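Local coordinates for protein HTH-type transcriptional regulator mcbR (Escherichia coli UMEA 3718-1, PDB 4P9F) that represses transcription of the mcbA gene by binding its promoter region, preventing colanic acid overproduction and mucoidy, and is important for biofilm formation, at residues A[132-135]-A[136-139]; A[194-197]-A[198-202]. One frame throughout, in Å; residues are numbered along the deposited sequence.

Contact 1 (A[132-135]-A[136-139]); sequences FRLA and IYHR
Ile-136, Tyr-137 and His-138 each return a backbone N-H to the carbonyl four residues earlier, on Phe-132, Arg-133 and Leu-134, three i to i+4 bonds near the end of helix 122-138, of which the one from Tyr-137 N to Arg-133 O spans 2.9 Å. On this scaffold, in the all-helical FCD domain of a GntR-family regulator, side chains pair four apart. The Phe-132 ring receives the end of Ile-136: CD1 lies 4.2 Å from the ring centroid, off-centre, in a CH-pi contact that joins the hydrophobic layer against Leu-106 of helix 100-119 and Leu-182 of helix 177-187. Arg-133 and Tyr-137 run alongside each other in the same direction, the hydroxyl OH of Tyr-137 3.1 Å from CD of Arg-133 and the guanidinium plane turned 79° from the phenol ring. With CG of Tyr-137 anti to its own carbonyl carbon (chi1 -60°), the ring lies back over the preceding turn, where Arg-133 O sits above one face near the rim. Both polar ends reach Glu-87, whose OE1 takes a salt bridge from Arg-133 NH1 and a hydrogen bond with the Tyr-137 hydroxyl. A phenylalanine in place of Tyr-137 would keep the ring but would probably cost Glu-87 the hydrogen bond at this position, leaving OE1 with one partner fewer beside Arg-133. At the exposed His-138, CG of Leu-134 stands over the face of the imidazole, 4.0 Å from its centroid. One turn thus combines apolar packing on one flank with a buried charge on another, where Glu-87 balances Arg-133 and the tyrosine hydroxyl grips the same carboxylate oxygen.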
loop_
_atom_site.group_PDB
_atom_site.type_symbol
_atom_site.label_atom_id
_atom_site.label_comp_id
_atom_site.label_asym_id
_atom_site.label_seq_id
_atom_site.Cartn_x
_atom_site.Cartn_y
_atom_site.Cartn_z
ATOM N N PHE A 132 -15.675 1.723 -11.635
ATOM C CA PHE A 132 -15.982 0.388 -12.123
ATOM C C PHE A 132 -15.050 -0.644 -11.480
ATOM O O PHE A 132 -15.501 -1.635 -10.899
ATOM C CB PHE A 132 -15.866 0.364 -13.653
ATOM C CG PHE A 132 -16.085 -0.995 -14.281
ATOM C CD1 PHE A 132 -17.372 -1.483 -14.491
ATOM C CD2 PHE A 132 -15.005 -1.766 -14.686
ATOM C CE1 PHE A 132 -17.583 -2.728 -15.076
ATOM C CE2 PHE A 132 -15.202 -3.019 -15.286
ATOM C CZ PHE A 132 -16.493 -3.500 -15.477
ATOM N N ARG A 133 -13.746 -0.411 -11.567
ATOM C CA ARG A 133 -12.817 -1.396 -11.030
ATOM C C ARG A 133 -12.910 -1.476 -9.502
ATOM O O ARG A 133 -12.853 -2.557 -8.923
ATOM C CB ARG A 133 -11.372 -1.093 -11.441
ATOM C CG ARG A 133 -10.986 -1.620 -12.838
ATOM C CD ARG A 133 -9.474 -1.465 -13.054
ATOM N NE ARG A 133 -9.104 -0.608 -14.164
ATOM C CZ ARG A 133 -7.848 -0.293 -14.450
ATOM N NH1 ARG A 133 -6.868 -0.772 -13.697
ATOM N NH2 ARG A 133 -7.570 0.497 -15.480
ATOM N N LEU A 134 -13.096 -0.334 -8.852
ATOM C CA LEU A 134 -13.183 -0.323 -7.398
ATOM C C LEU A 134 -14.432 -1.045 -6.900
ATOM O O LEU A 134 -14.381 -1.734 -5.889
ATOM C CB LEU A 134 -13.163 1.110 -6.878
ATOM C CG LEU A 134 -12.759 1.260 -5.415
ATOM C CD1 LEU A 134 -11.451 0.556 -5.153
ATOM C CD2 LEU A 134 -12.665 2.724 -5.051
ATOM N N ALA A 135 -15.539 -0.906 -7.627
ATOM C CA ALA A 135 -16.759 -1.620 -7.302
ATOM C C ALA A 135 -16.513 -3.124 -7.349
ATOM O O ALA A 135 -17.036 -3.880 -6.524
ATOM C CB ALA A 135 -17.891 -1.232 -8.260
ATOM N N ILE A 136 -15.726 -3.557 -8.322
ATOM C CA ILE A 136 -15.352 -4.958 -8.400
ATOM C C ILE A 136 -14.506 -5.337 -7.190
ATOM O O ILE A 136 -14.830 -6.284 -6.464
ATOM C CB ILE A 136 -14.557 -5.269 -9.693
ATOM C CG1 ILE A 136 -15.435 -5.036 -10.934
ATOM C CG2 ILE A 136 -14.053 -6.706 -9.678
ATOM C CD1 ILE A 136 -14.644 -5.045 -12.248
ATOM N N TYR A 137 -13.433 -4.575 -6.973
ATOM C CA TYR A 137 -12.434 -4.924 -5.967
ATOM C C TYR A 137 -13.026 -4.995 -4.573
ATOM O O TYR A 137 -12.615 -5.835 -3.776
ATOM C CB TYR A 137 -11.272 -3.929 -5.982
ATOM C CG TYR A 137 -10.541 -3.848 -7.297
ATOM C CD1 TYR A 137 -10.650 -4.857 -8.246
ATOM C CD2 TYR A 137 -9.741 -2.752 -7.594
ATOM C CE1 TYR A 137 -9.981 -4.782 -9.455
ATOM C CE2 TYR A 137 -9.066 -2.666 -8.795
ATOM C CZ TYR A 137 -9.192 -3.686 -9.726
ATOM O OH TYR A 137 -8.521 -3.587 -10.933
ATOM N N HIS A 138 -13.997 -4.125 -4.289
ATOM C CA HIS A 138 -14.616 -4.089 -2.975
ATOM C C HIS A 138 -15.273 -5.411 -2.603
ATOM O O HIS A 138 -15.340 -5.746 -1.418
ATOM C CB HIS A 138 -15.656 -2.959 -2.892
ATOM C CG HIS A 138 -15.066 -1.604 -2.650
ATOM N ND1 HIS A 138 -15.790 -0.440 -2.795
ATOM C CD2 HIS A 138 -13.831 -1.230 -2.239
ATOM C CE1 HIS A 138 -15.020 0.595 -2.501
ATOM N NE2 HIS A 138 -13.827 0.144 -2.161
ATOM N N ARG A 139 -15.740 -6.163 -3.601
ATOM C CA ARG A 139 -16.416 -7.450 -3.355
ATOM C C ARG A 139 -15.426 -8.567 -3.026
ATOM O O ARG A 139 -15.832 -9.684 -2.749
ATOM C CB ARG A 139 -17.297 -7.851 -4.548
ATOM C CG ARG A 139 -18.438 -6.868 -4.835
ATOM C CD ARG A 139 -19.382 -6.762 -3.648
ATOM N NE ARG A 139 -19.699 -8.095 -3.146
ATOM C CZ ARG A 139 -20.664 -8.373 -2.283
ATOM N NH1 ARG A 139 -21.444 -7.405 -1.813
ATOM N NH2 ARG A 139 -20.858 -9.628 -1.901
#

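Contact 2 (A[194-197]-A[198-202]); sequences CRHC and LAEIM
Helix 191-210 of the FCD domain, the last helix of the chain, contributes two successive turns here, and its amphipathic character is plain in which residues meet what. Four i to i+4 backbone bonds hold the turns together, linking Leu-198, Ala-199, Glu-200 and Ile-201 through their N-H groups to the carbonyls of Cys-194, Arg-195, His-196 and Cys-197; the bond from Ile-201 N to Cys-197 O measures 2.9 Å. The buried face carries Cys-194, Leu-198, Ile-201 and Met-202, a selenomethionine in the crystal. Cys-194 and Ile-201 pack on helix 177-187, while Leu-198 and Met-202 bridge helices 122-138 and 73-95. Within the turn itself these apolar side chains mostly rest on backbone: CB of Leu-198 lies 3.3 Å from Cys-194 O, and CG1 of Ile-201 comes to 3.2 Å from Cys-197 O.

On the outward face, His-196 and Glu-200 supply the side-chain pair of the contact. They run side by side in the same direction, with the imidazole and carboxylate planes only 3° apart. The first torsion of His-196 (chi1 173°) sets its CG beside its carbonyl carbon, which brings the ring alongside Glu-200; chi1 of Glu-200 (-74°) puts CG against the ring, and the bend at chi2 turns the carboxylate alongside. The ionisable groups do not touch: His-196 NE2 and Glu-200 OE2 are 4.3 Å apart, although a nearby carboxylate could raise the histidine's proton affinity slightly. The pair meets through a CH-pi contact: CG of Glu-200 lies over one imidazole face, 3.7 Å from CE1 of His-196 and displaced toward the rim.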
loop_
_atom_site.group_PDB
_atom_site.type_symbol
_atom_site.label_atom_id
_atom_site.label_comp_id
_atom_site.label_asym_id
_atom_site.label_seq_id
_atom_site.Cartn_x
_atom_site.Cartn_y
_atom_site.Cartn_z
ATOM N N CYS A 194 -11.114 -13.436 -15.968
ATOM C CA CYS A 194 -11.165 -12.119 -15.322
ATOM C C CYS A 194 -9.772 -11.522 -15.221
ATOM O O CYS A 194 -9.568 -10.337 -15.487
ATOM C CB CYS A 194 -11.797 -12.207 -13.930
ATOM S SG CYS A 194 -13.570 -12.522 -13.904
ATOM N N ARG A 195 -8.810 -12.351 -14.827
ATOM C CA ARG A 195 -7.426 -11.893 -14.719
ATOM C C ARG A 195 -6.873 -11.477 -16.074
ATOM O O ARG A 195 -6.204 -10.443 -16.197
ATOM C CB ARG A 195 -6.537 -12.962 -14.085
ATOM C CG ARG A 195 -6.742 -13.107 -12.574
ATOM C CD ARG A 195 -5.822 -14.174 -11.989
ATOM N NE ARG A 195 -5.230 -13.728 -10.729
ATOM C CZ ARG A 195 -3.959 -13.360 -10.576
ATOM N NH1 ARG A 195 -3.117 -13.404 -11.602
ATOM N NH2 ARG A 195 -3.529 -12.959 -9.388
ATOM N N HIS A 196 -7.173 -12.274 -17.090
ATOM C CA HIS A 196 -6.717 -11.987 -18.435
ATOM C C HIS A 196 -7.310 -10.666 -18.977
ATOM O O HIS A 196 -6.581 -9.842 -19.512
ATOM C CB HIS A 196 -7.072 -13.160 -19.364
ATOM C CG HIS A 196 -6.790 -12.894 -20.811
ATOM N ND1 HIS A 196 -7.703 -12.289 -21.648
ATOM C CD2 HIS A 196 -5.696 -13.148 -21.569
ATOM C CE1 HIS A 196 -7.185 -12.181 -22.860
ATOM N NE2 HIS A 196 -5.969 -12.696 -22.836
ATOM N N CYS A 197 -8.623 -10.464 -18.831
ATOM C CA CYS A 197 -9.267 -9.239 -19.313
ATOM C C CYS A 197 -8.743 -8.005 -18.569
ATOM O O CYS A 197 -8.459 -6.974 -19.174
ATOM C CB CYS A 197 -10.800 -9.335 -19.180
ATOM S SG CYS A 197 -11.523 -10.542 -20.362
ATOM N N LEU A 198 -8.605 -8.127 -17.254
ATOM C CA LEU A 198 -8.120 -7.012 -16.463
ATOM C C LEU A 198 -6.661 -6.702 -16.821
ATOM O O LEU A 198 -6.285 -5.538 -16.912
ATOM C CB LEU A 198 -8.247 -7.306 -14.971
ATOM C CG LEU A 198 -7.842 -6.150 -14.049
ATOM C CD1 LEU A 198 -8.645 -4.874 -14.382
ATOM C CD2 LEU A 198 -8.017 -6.554 -12.568
ATOM N N ALA A 199 -5.849 -7.732 -17.036
ATOM C CA ALA A 199 -4.473 -7.512 -17.474
ATOM C C ALA A 199 -4.431 -6.782 -18.823
ATOM O O ALA A 199 -3.636 -5.863 -19.014
ATOM C CB ALA A 199 -3.712 -8.840 -17.572
ATOM N N GLU A 200 -5.309 -7.182 -19.742
ATOM C CA GLU A 200 -5.404 -6.545 -21.054
ATOM C C GLU A 200 -5.805 -5.072 -20.912
ATOM O O GLU A 200 -5.272 -4.198 -21.603
ATOM C CB GLU A 200 -6.423 -7.292 -21.940
ATOM C CG GLU A 200 -5.963 -8.658 -22.499
ATOM C CD GLU A 200 -5.163 -8.563 -23.797
ATOM O OE1 GLU A 200 -5.703 -8.028 -24.788
ATOM O OE2 GLU A 200 -4.016 -9.055 -23.849
ATOM N N ILE A 201 -6.752 -4.803 -20.016
ATOM C CA ILE A 201 -7.198 -3.428 -19.750
ATOM C C ILE A 201 -6.033 -2.576 -19.279
ATOM O O ILE A 201 -5.811 -1.461 -19.768
ATOM C CB ILE A 201 -8.339 -3.398 -18.699
ATOM C CG1 ILE A 201 -9.626 -3.972 -19.317
ATOM C CG2 ILE A 201 -8.592 -1.966 -18.189
ATOM C CD1 ILE A 201 -10.742 -4.166 -18.334
HETATM N N MSE A 202 -5.282 -3.110 -18.332
HETATM C CA MSE A 202 -4.163 -2.384 -17.773
HETATM C C MSE A 202 -3.082 -2.171 -18.816
HETATM O O MSE A 202 -2.564 -1.066 -18.945
HETATM C CB MSE A 202 -3.608 -3.114 -16.545
HETATM C CG MSE A 202 -4.571 -3.088 -15.331
HETATM SE SE MSE A 202 -3.758 -3.807 -13.675
HETATM C CE MSE A 202 -3.669 -5.695 -14.115
#

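Both contacts are single-helix turns within the FCD domain, yet they differ with their depth. Contact 1, at the end of helix 122-138, is largely buried and combines apolar packing with a satisfied charge; contact 2, on helix 191-210, is partly buried, its one side-chain pair lying on the outer face. The two meet directly, with centres about 14 Å apart: Tyr-137 OH is 3.4 Å from Leu-198 CD2, and Arg-133 NH1 is 3.6 Å from CG of selenomethionine Met-202. The residues that carry the polar chemistry of contact 1 thus pack against the apolar face of contact 2, and both helices also lean on helix 177-187.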